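PDB 5NY5: 3,4-dihydroxybenzoate decarboxylase from Enterobacter cloacae, which probably catalyses the prenylated-FMN-dependent decarboxylation of 3,4-dihydroxybenzoate to catechol and, in reverse, the regioselective para-carboxylation of catechols, as a member of the UbiD family. Local coordinates for residues A[397-402]-A[461-466]; A[350-355]-A[369-374]; A[114-119]-A[258-263]. All blocks are in the same frame, centred on the assembly; numbering follows the deposited sequence.

Contact 1. Residues A[397-402]-A[461-466]; sequences NIILVD and FDCTVP
Phe461 enters the contact through its backbone: its N donates to Ile398 O over 2.8 Å, and its O takes the N-H of Leu400 at 2.9 Å, both nearly straight. These two bonds flank Ile399, as expected of parallel strands, and the segments run only 11° apart. Ile398 O also lies at the edge of the Phe461 ring, in its plane. Ile399 and Phe461 turn to one face of the sheet, where Ile399 CG1 reaches Phe461 CB at 4.0 Å, while the ring itself packs against Phe461 of a second subunit. Asp462 and Leu400 turn to the other face, where Asp462 OD2 lies 3.8 Å from Leu400 CD1. That oxygen turns back along its own chain: Thr464 N approaches from above the carboxylate plane, the bond that defines an Asx turn, and Thr464 OG1 donates to the syn lone pair of the same oxygen. Cys463 continues the pairing, its N bonding to Leu400 O with a bent angle of 132°. Its SG meets Ile399 CG2, on the side covered by helix 410-419. Thr464 carries CG2 anti to its carbonyl carbon, which sets the methyl 3.6 Å from Leu400 CB; helix 380-391 touches both residues through Gln381. Val465 N donates to the syn lone pair of Asp402 OD2 at 2.9 Å, so a carboxylate replaces the strand carbonyl as acceptor. A water accepts from Asp402 N and donates to both Asp402 OD2 and Cys463 O, bridging the two segments. The chemistry thus changes from main-chain pairing to bonds accepted by carboxylates: Asp462 ties down the turn and Asp402 anchors the chain leaving it. The several donors around Asp402 OD2, with Arg420 as a long, weak ion pair, would probably favour its ionised form.

Contact 2. Residues A[350-355]-A[369-374]; sequences FLQNVY and QVKKRQ
With CG anti to the backbone N (chi1 -173°), the ring of Phe350 swings across to Val370, whose CB stands over one ring face, 3.9 Å from the centroid and 20° off the normal. This CH-pi contact is extended by Val370 CG1, which reaches Phe350 CE2 at 3.7 Å and also touches Leu351 CD1. Gln352 is bent at chi2 (-54°), which folds its amide back: NE2 donates to Phe350 O at 2.8 Å and lies 3.4 Å from Lys371 CB. Phe350 O receives Lys371 N as well, and the two donors arrive from opposite faces of the carbonyl plane. On the residue before the valine, Gln369 O accepts Gln352 N at a short 2.6 Å and, weakly, Asn353 N, while Gln369 N returns a bond to Asn353 O at 3.0 Å. The extended Gln369 side chain lays OE1 beside the CB atoms of Gln352 and Asn353, and a water donates to that oxygen. Farther along, the Arg373 guanidinium presents a face to the backbone at Phe350, its NE held by a salt bridge to Asp377. Leu351 and Val370 form a non-hydrogen-bonded pair and Asn353 and Gln369 a hydrogen-bonded one, with the register shifted by one residue. Gln352 and Asn353 opposite the single Gln369 make a classic beta bulge in the antiparallel hairpin of strands 351-356 and 365-370, the first outermost in the mixed sheet within this chain.

Contact 3. Residues A[114-119]-A[258-263]; sequences QAPCQE and IARAEI
Cys117 pushes its side chain into the turn formed by 258-263, and both its CB and its SG meet carbonyl oxygens. CB lies 3.3 Å from Ala259 O and 3.4 Å from Ala261 O, and also touches the methyl of Ala261. From there SG, set between the backbone N and the carbonyl carbon (chi1 75°), ends 3.3 Å from Ile258 O. The backbone of the same residue supplies the hydrogen bond between the segments: Cys117 N donates to Ala259 O at 3.0 Å, with an N-H...O angle of 158°. Pro116 approaches the same oxygen with CD; bends at chi2 and chi3 bring Arg260 NH1 to 3.3 Å from Pro116 CG, the two side chains meeting obliquely. The other terminal nitrogen, NH2, is held by a salt bridge to Asp7. Alongside, Ala115 CB and Ala259 CB meet at 4.2 Å, and Val248 of strand 246-249 covers Ala115 and Cys117. The acceptor carbonyl belongs to a type I beta turn, Ile258 to Ala261, closed by Ala261 N bonding to Ile258 O. The arrangement is a short 3-10 segment docked on a beta turn, joining the loops that precede strands 120-123 and 263-269 of the Rift-related, FMN-binding domain.

Contacts 1 and 2 are neighbours in one mixed sheet of the C-terminal domain: their centres lie 10 Å apart, and strand 365-370 of contact 2 pairs in parallel with strand 397-401 of contact 1. Lys372 joins them directly, its NZ probably hydrogen-bonding to Val465 O at 2.9 Å and Thr464 OG1 at 3.0 Å, besides bridging to Glu378. Contact 3 belongs to the Rift-related domain across the chain's centre, 48 Å from contact 1 and 44 Å from contact 2 between centres. It alone nears the active site: the Ile258 side chain is about 9 Å from that of Glu233, a manganese ligand, and about 10 Å from that of Ile169, which binds prenylated FMN, both ligands being absent here.

Contact 1. Residues A[397-402]-A[461-466]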
loop_
_atom_site.group_PDB
_atom_site.type_symbol
_atom_site.label_atom_id
_atom_site.label_comp_id
_atom_site.label_asym_id
_atom_site.label_seq_id
_atom_site.Cartn_x
_atom_site.Cartn_y
_atom_site.Cartn_z
ATOM N N ASN A 397 -16.111 -11.599 3.267
ATOM C CA ASN A 397 -15.184 -11.857 2.178
ATOM C C ASN A 397 -15.922 -12.450 0.989
ATOM O O ASN A 397 -16.939 -13.131 1.141
ATOM C CB ASN A 397 -14.058 -12.796 2.617
ATOM C CG ASN A 397 -13.178 -12.184 3.684
ATOM O OD1 ASN A 397 -12.880 -10.993 3.646
ATOM N ND2 ASN A 397 -12.763 -12.994 4.646
ATOM N N ILE A 398 -15.396 -12.175 -0.200
ATOM C CA ILE A 398 -15.911 -12.715 -1.449
ATOM C C ILE A 398 -14.762 -13.393 -2.178
ATOM O O ILE A 398 -13.645 -12.869 -2.216
ATOM C CB ILE A 398 -16.536 -11.617 -2.336
ATOM C CG1 ILE A 398 -17.695 -10.932 -1.613
ATOM C CG2 ILE A 398 -16.993 -12.193 -3.664
ATOM C CD1 ILE A 398 -18.835 -11.853 -1.292
ATOM N N ILE A 399 -15.033 -14.559 -2.754
ATOM C CA ILE A 399 -14.096 -15.231 -3.640
ATOM C C ILE A 399 -14.772 -15.405 -4.990
ATOM O O ILE A 399 -15.888 -15.930 -5.066
ATOM C CB ILE A 399 -13.634 -16.582 -3.067
ATOM C CG1 ILE A 399 -12.864 -16.357 -1.766
ATOM C CG2 ILE A 399 -12.765 -17.308 -4.069
ATOM C CD1 ILE A 399 -12.443 -17.618 -1.072
ATOM N N LEU A 400 -14.106 -14.949 -6.044
ATOM C CA LEU A 400 -14.591 -15.065 -7.411
ATOM C C LEU A 400 -13.849 -16.189 -8.121
ATOM O O LEU A 400 -12.617 -16.211 -8.127
ATOM C CB LEU A 400 -14.386 -13.750 -8.167
ATOM C CG LEU A 400 -14.957 -12.469 -7.559
ATOM C CD1 LEU A 400 -14.274 -11.256 -8.157
ATOM C CD2 LEU A 400 -16.452 -12.400 -7.797
ATOM N N VAL A 401 -14.594 -17.116 -8.720
ATOM C CA VAL A 401 -14.020 -18.218 -9.480
ATOM C C VAL A 401 -14.787 -18.360 -10.790
ATOM O O VAL A 401 -15.882 -17.825 -10.955
ATOM C CB VAL A 401 -14.039 -19.548 -8.699
ATOM C CG1 VAL A 401 -13.223 -19.436 -7.430
ATOM C CG2 VAL A 401 -15.462 -19.943 -8.377
ATOM N N ASP A 402 -14.196 -19.106 -11.721
ATOM C CA ASP A 402 -14.784 -19.326 -13.033
ATOM C C ASP A 402 -15.719 -20.534 -13.016
ATOM O O ASP A 402 -15.880 -21.221 -12.005
ATOM C CB ASP A 402 -13.692 -19.502 -14.085
ATOM C CG ASP A 402 -12.842 -18.263 -14.251
ATOM O OD1 ASP A 402 -13.373 -17.238 -14.728
ATOM O OD2 ASP A 402 -11.642 -18.317 -13.912
ATOM N N PHE A 461 -11.324 -11.552 -3.065
ATOM C CA PHE A 461 -10.308 -12.388 -3.695
ATOM C C PHE A 461 -10.770 -12.699 -5.111
ATOM O O PHE A 461 -11.729 -13.453 -5.303
ATOM C CB PHE A 461 -10.083 -13.673 -2.903
ATOM C CG PHE A 461 -9.565 -13.456 -1.513
ATOM C CD1 PHE A 461 -8.206 -13.497 -1.247
ATOM C CD2 PHE A 461 -10.436 -13.232 -0.464
ATOM C CE1 PHE A 461 -7.730 -13.307 0.036
ATOM C CE2 PHE A 461 -9.965 -13.042 0.820
ATOM C CZ PHE A 461 -8.610 -13.080 1.069
ATOM N N ASP A 462 -10.098 -12.120 -6.101
ATOM C CA ASP A 462 -10.436 -12.358 -7.502
ATOM C C ASP A 462 -9.580 -13.510 -8.012
ATOM O O ASP A 462 -8.419 -13.324 -8.380
ATOM C CB ASP A 462 -10.235 -11.099 -8.336
ATOM C CG ASP A 462 -10.528 -11.322 -9.808
ATOM O OD1 ASP A 462 -10.036 -10.528 -10.635
ATOM O OD2 ASP A 462 -11.242 -12.291 -10.144
ATOM N N CYS A 463 -10.162 -14.707 -8.043
ATOM C CA CYS A 463 -9.479 -15.893 -8.532
ATOM C C CYS A 463 -9.957 -16.305 -9.913
ATOM O O CYS A 463 -9.827 -17.475 -10.283
ATOM C CB CYS A 463 -9.652 -17.049 -7.550
ATOM S SG CYS A 463 -9.129 -16.640 -5.894
ATOM N N THR A 464 -10.520 -15.374 -10.673
ATOM C CA THR A 464 -10.923 -15.641 -12.042
ATOM C C THR A 464 -9.750 -15.385 -12.976
ATOM O O THR A 464 -8.912 -14.518 -12.731
ATOM C CB THR A 464 -12.119 -14.774 -12.448
ATOM O OG1 THR A 464 -11.719 -13.402 -12.549
ATOM C CG2 THR A 464 -13.224 -14.891 -11.419
ATOM N N VAL A 465 -9.690 -16.169 -14.040
ATOM C CA VAL A 465 -8.623 -16.004 -15.030
ATOM C C VAL A 465 -8.867 -14.716 -15.806
ATOM O O VAL A 465 -9.988 -14.497 -16.294
ATOM C CB VAL A 465 -8.580 -17.210 -15.965
ATOM C CG1 VAL A 465 -7.456 -17.064 -16.972
ATOM C CG2 VAL A 465 -8.424 -18.484 -15.169
ATOM N N PRO A 466 -7.877 -13.835 -15.928
ATOM C CA PRO A 466 -8.046 -12.651 -16.774
ATOM C C PRO A 466 -8.450 -13.057 -18.182
ATOM O O PRO A 466 -7.949 -14.042 -18.723
ATOM C CB PRO A 466 -6.662 -11.994 -16.747
ATOM C CG PRO A 466 -6.049 -12.468 -15.482
ATOM C CD PRO A 466 -6.560 -13.862 -15.272
HETATM O O HOH W 1 -11.292 -19.435 -11.711
#

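Contact 2. Residues A[350-355]-A[369-374]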
loop_
_atom_site.group_PDB
_atom_site.type_symbol
_atom_site.label_atom_id
_atom_site.label_comp_id
_atom_site.label_asym_id
_atom_site.label_seq_id
_atom_site.Cartn_x
_atom_site.Cartn_y
_atom_site.Cartn_z
ATOM N N PHE A 350 -24.364 -13.723 -16.407
ATOM C CA PHE A 350 -22.967 -13.692 -15.988
ATOM C C PHE A 350 -22.725 -14.616 -14.799
ATOM O O PHE A 350 -21.903 -15.533 -14.872
ATOM C CB PHE A 350 -22.562 -12.251 -15.659
ATOM C CG PHE A 350 -21.096 -12.068 -15.378
ATOM C CD1 PHE A 350 -20.144 -12.448 -16.308
ATOM C CD2 PHE A 350 -20.673 -11.483 -14.197
ATOM C CE1 PHE A 350 -18.802 -12.269 -16.055
ATOM C CE2 PHE A 350 -19.329 -11.297 -13.941
ATOM C CZ PHE A 350 -18.393 -11.692 -14.870
ATOM N N LEU A 351 -23.437 -14.386 -13.701
ATOM C CA LEU A 351 -23.316 -15.246 -12.535
ATOM C C LEU A 351 -23.857 -16.634 -12.852
ATOM O O LEU A 351 -24.987 -16.777 -13.323
ATOM C CB LEU A 351 -24.070 -14.642 -11.353
ATOM C CG LEU A 351 -23.867 -15.325 -10.003
ATOM C CD1 LEU A 351 -22.431 -15.150 -9.523
ATOM C CD2 LEU A 351 -24.844 -14.780 -8.978
ATOM N N GLN A 352 -23.041 -17.657 -12.603
ATOM C CA GLN A 352 -23.468 -19.033 -12.821
ATOM C C GLN A 352 -24.073 -19.643 -11.567
ATOM O O GLN A 352 -25.086 -20.344 -11.645
ATOM C CB GLN A 352 -22.292 -19.883 -13.302
ATOM C CG GLN A 352 -21.610 -19.334 -14.540
ATOM C CD GLN A 352 -22.583 -19.092 -15.674
ATOM O OE1 GLN A 352 -23.296 -19.998 -16.098
ATOM N NE2 GLN A 352 -22.622 -17.861 -16.168
ATOM N N ASN A 353 -23.479 -19.376 -10.410
ATOM C CA ASN A 353 -23.987 -19.884 -9.145
ATOM C C ASN A 353 -23.332 -19.090 -8.028
ATOM O O ASN A 353 -22.401 -18.314 -8.257
ATOM C CB ASN A 353 -23.713 -21.381 -8.990
ATOM C CG ASN A 353 -24.748 -22.078 -8.133
ATOM O OD1 ASN A 353 -25.463 -21.443 -7.358
ATOM N ND2 ASN A 353 -24.833 -23.393 -8.268
ATOM N N VAL A 354 -23.826 -19.297 -6.814
ATOM C CA VAL A 354 -23.302 -18.616 -5.636
ATOM C C VAL A 354 -23.487 -19.537 -4.439
ATOM O O VAL A 354 -24.505 -20.222 -4.318
ATOM C CB VAL A 354 -23.983 -17.243 -5.426
ATOM C CG1 VAL A 354 -25.492 -17.377 -5.501
ATOM C CG2 VAL A 354 -23.568 -16.620 -4.100
ATOM N N TYR A 355 -22.486 -19.567 -3.565
ATOM C CA TYR A 355 -22.492 -20.419 -2.384
ATOM C C TYR A 355 -22.217 -19.554 -1.165
ATOM O O TYR A 355 -21.170 -18.905 -1.087
ATOM C CB TYR A 355 -21.448 -21.537 -2.509
ATOM C CG TYR A 355 -21.336 -22.461 -1.311
ATOM C CD1 TYR A 355 -22.390 -22.625 -0.423
ATOM C CD2 TYR A 355 -20.168 -23.171 -1.072
ATOM C CE1 TYR A 355 -22.284 -23.464 0.667
ATOM C CE2 TYR A 355 -20.054 -24.016 0.015
ATOM C CZ TYR A 355 -21.116 -24.158 0.880
ATOM O OH TYR A 355 -21.007 -24.995 1.965
ATOM N N GLN A 369 -19.519 -17.813 -8.704
ATOM C CA GLN A 369 -19.074 -18.506 -9.905
ATOM C C GLN A 369 -19.578 -17.722 -11.106
ATOM O O GLN A 369 -20.786 -17.672 -11.358
ATOM C CB GLN A 369 -19.590 -19.940 -9.930
ATOM C CG GLN A 369 -18.983 -20.795 -11.020
ATOM C CD GLN A 369 -19.588 -22.178 -11.064
ATOM O OE1 GLN A 369 -20.807 -22.326 -11.067
ATOM N NE2 GLN A 369 -18.740 -23.199 -11.087
ATOM N N VAL A 370 -18.656 -17.106 -11.841
ATOM C CA VAL A 370 -19.002 -16.298 -12.998
ATOM C C VAL A 370 -18.403 -16.943 -14.237
ATOM O O VAL A 370 -17.520 -17.799 -14.162
ATOM C CB VAL A 370 -18.519 -14.841 -12.859
ATOM C CG1 VAL A 370 -19.141 -14.197 -11.635
ATOM C CG2 VAL A 370 -17.003 -14.792 -12.782
ATOM N N LYS A 371 -18.901 -16.514 -15.394
ATOM C CA LYS A 371 -18.423 -16.995 -16.684
ATOM C C LYS A 371 -18.181 -15.792 -17.583
ATOM O O LYS A 371 -19.132 -15.126 -18.000
ATOM C CB LYS A 371 -19.422 -17.960 -17.321
ATOM C CG LYS A 371 -18.995 -18.498 -18.675
ATOM C CD LYS A 371 -20.075 -19.386 -19.276
ATOM C CE LYS A 371 -19.640 -19.972 -20.610
ATOM N NZ LYS A 371 -20.755 -20.698 -21.279
ATOM N N LYS A 372 -16.917 -15.509 -17.876
ATOM C CA LYS A 372 -16.584 -14.451 -18.818
ATOM C C LYS A 372 -16.814 -14.960 -20.235
ATOM O O LYS A 372 -16.149 -15.901 -20.684
ATOM C CB LYS A 372 -15.143 -13.989 -18.618
ATOM C CG LYS A 372 -14.913 -13.311 -17.279
ATOM C CD LYS A 372 -13.445 -13.010 -17.052
ATOM C CE LYS A 372 -13.203 -12.505 -15.645
ATOM N NZ LYS A 372 -11.751 -12.434 -15.340
ATOM N N ARG A 373 -17.767 -14.348 -20.930
ATOM C CA ARG A 373 -18.170 -14.786 -22.255
ATOM C C ARG A 373 -17.605 -13.920 -23.369
ATOM O O ARG A 373 -17.571 -14.361 -24.523
ATOM C CB ARG A 373 -19.699 -14.791 -22.350
ATOM C CG ARG A 373 -20.376 -15.370 -21.120
ATOM C CD ARG A 373 -21.704 -14.693 -20.840
ATOM N NE ARG A 373 -21.540 -13.303 -20.422
ATOM C CZ ARG A 373 -22.547 -12.495 -20.106
ATOM N NH1 ARG A 373 -23.795 -12.938 -20.164
ATOM N NH2 ARG A 373 -22.310 -11.245 -19.733
ATOM N N GLN A 374 -17.158 -12.713 -23.050
ATOM C CA GLN A 374 -16.716 -11.745 -24.039
ATOM C C GLN A 374 -15.712 -10.823 -23.371
ATOM O O GLN A 374 -15.633 -10.782 -22.138
ATOM C CB GLN A 374 -17.906 -10.956 -24.601
ATOM C CG GLN A 374 -18.928 -10.571 -23.553
ATOM C CD GLN A 374 -20.162 -9.943 -24.157
ATOM O OE1 GLN A 374 -20.147 -9.504 -25.307
ATOM N NE2 GLN A 374 -21.243 -9.902 -23.386
HETATM O O HOH W 2 -22.366 -24.416 -10.500
#

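Contact 3. Residues A[114-119]-A[258-263]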
loop_
_atom_site.group_PDB
_atom_site.type_symbol
_atom_site.label_atom_id
_atom_site.label_comp_id
_atom_site.label_asym_id
_atom_site.label_seq_id
_atom_site.Cartn_x
_atom_site.Cartn_y
_atom_site.Cartn_z
ATOM N N GLN A 114 -58.868 -30.434 12.593
ATOM C CA GLN A 114 -57.796 -30.735 11.650
ATOM C C GLN A 114 -56.443 -30.233 12.143
ATOM O O GLN A 114 -55.537 -29.982 11.348
ATOM C CB GLN A 114 -58.104 -30.135 10.281
ATOM C CG GLN A 114 -59.144 -30.875 9.453
ATOM C CD GLN A 114 -59.365 -30.197 8.114
ATOM O OE1 GLN A 114 -60.031 -29.165 8.033
ATOM N NE2 GLN A 114 -58.783 -30.759 7.059
ATOM N N ALA A 115 -56.295 -30.094 13.458
ATOM C CA ALA A 115 -55.097 -29.541 14.085
ATOM C C ALA A 115 -54.447 -30.617 14.948
ATOM O O ALA A 115 -54.654 -30.659 16.171
ATOM C CB ALA A 115 -55.425 -28.305 14.921
ATOM N N PRO A 116 -53.647 -31.501 14.351
ATOM C CA PRO A 116 -52.926 -32.499 15.157
ATOM C C PRO A 116 -52.088 -31.886 16.258
ATOM O O PRO A 116 -51.867 -32.529 17.290
ATOM C CB PRO A 116 -52.053 -33.215 14.120
ATOM C CG PRO A 116 -52.747 -33.000 12.829
ATOM C CD PRO A 116 -53.378 -31.652 12.912
ATOM N N CYS A 117 -51.625 -30.647 16.072
ATOM C CA CYS A 117 -50.823 -29.998 17.099
ATOM C C CYS A 117 -51.570 -29.898 18.420
ATOM O O CYS A 117 -50.945 -29.916 19.483
ATOM C CB CYS A 117 -50.385 -28.610 16.627
ATOM S SG CYS A 117 -51.679 -27.352 16.641
ATOM N N GLN A 118 -52.901 -29.827 18.385
ATOM C CA GLN A 118 -53.703 -29.670 19.593
ATOM C C GLN A 118 -54.285 -30.992 20.092
ATOM O O GLN A 118 -55.343 -31.001 20.731
ATOM C CB GLN A 118 -54.812 -28.646 19.359
ATOM C CG GLN A 118 -54.292 -27.240 19.122
ATOM C CD GLN A 118 -55.393 -26.213 18.984
ATOM O OE1 GLN A 118 -56.571 -26.556 18.907
ATOM N NE2 GLN A 118 -55.015 -24.942 18.954
ATOM N N GLU A 119 -53.610 -32.113 19.824
ATOM C CA GLU A 119 -54.044 -33.388 20.384
ATOM C C GLU A 119 -53.835 -33.454 21.891
ATOM O O GLU A 119 -54.501 -34.246 22.563
ATOM C CB GLU A 119 -53.311 -34.545 19.704
ATOM C CG GLU A 119 -53.767 -34.824 18.281
ATOM C CD GLU A 119 -52.835 -35.767 17.544
ATOM O OE1 GLU A 119 -51.823 -36.189 18.140
ATOM O OE2 GLU A 119 -53.111 -36.087 16.368
ATOM N N ILE A 258 -49.421 -23.179 13.974
ATOM C CA ILE A 258 -49.275 -24.137 12.883
ATOM C C ILE A 258 -50.055 -25.397 13.235
ATOM O O ILE A 258 -49.762 -26.067 14.231
ATOM C CB ILE A 258 -47.798 -24.452 12.621
ATOM C CG1 ILE A 258 -47.047 -23.182 12.214
ATOM C CG2 ILE A 258 -47.662 -25.518 11.545
ATOM C CD1 ILE A 258 -47.550 -22.559 10.935
ATOM N N ALA A 259 -51.055 -25.724 12.412
ATOM C CA ALA A 259 -51.945 -26.834 12.729
ATOM C C ALA A 259 -51.211 -28.169 12.704
ATOM O O ALA A 259 -51.474 -29.042 13.538
ATOM C CB ALA A 259 -53.125 -26.852 11.760
ATOM N N ARG A 260 -50.290 -28.346 11.760
ATOM C CA ARG A 260 -49.568 -29.600 11.597
ATOM C C ARG A 260 -48.305 -29.674 12.444
ATOM O O ARG A 260 -47.519 -30.611 12.280
ATOM C CB ARG A 260 -49.212 -29.813 10.124
ATOM C CG ARG A 260 -50.408 -29.809 9.190
ATOM C CD ARG A 260 -51.258 -31.044 9.378
ATOM N NE ARG A 260 -50.636 -32.221 8.785
ATOM C CZ ARG A 260 -51.107 -33.455 8.915
ATOM N NH1 ARG A 260 -52.206 -33.673 9.622
ATOM N NH2 ARG A 260 -50.479 -34.471 8.340
ATOM N N ALA A 261 -48.096 -28.720 13.344
ATOM C CA ALA A 261 -46.867 -28.678 14.116
ATOM C C ALA A 261 -46.824 -29.807 15.142
ATOM O O ALA A 261 -47.832 -30.442 15.455
ATOM C CB ALA A 261 -46.725 -27.331 14.819
ATOM N N GLU A 262 -45.624 -30.051 15.668
ATOM C CA GLU A 262 -45.452 -31.062 16.705
ATOM C C GLU A 262 -45.757 -30.498 18.086
ATOM O O GLU A 262 -46.522 -31.094 18.850
ATOM C CB GLU A 262 -44.031 -31.626 16.659
ATOM C CG GLU A 262 -43.771 -32.576 15.503
ATOM C CD GLU A 262 -44.346 -33.959 15.741
ATOM O OE1 GLU A 262 -44.382 -34.395 16.910
ATOM O OE2 GLU A 262 -44.765 -34.607 14.762
ATOM N N ILE A 263 -45.167 -29.352 18.425
ATOM C CA ILE A 263 -45.343 -28.726 19.729
ATOM C C ILE A 263 -45.640 -27.247 19.528
ATOM O O ILE A 263 -45.064 -26.602 18.645
ATOM C CB ILE A 263 -44.099 -28.908 20.625
ATOM C CG1 ILE A 263 -43.720 -30.385 20.726
ATOM C CG2 ILE A 263 -44.344 -28.338 22.013
ATOM C CD1 ILE A 263 -42.570 -30.652 21.658
#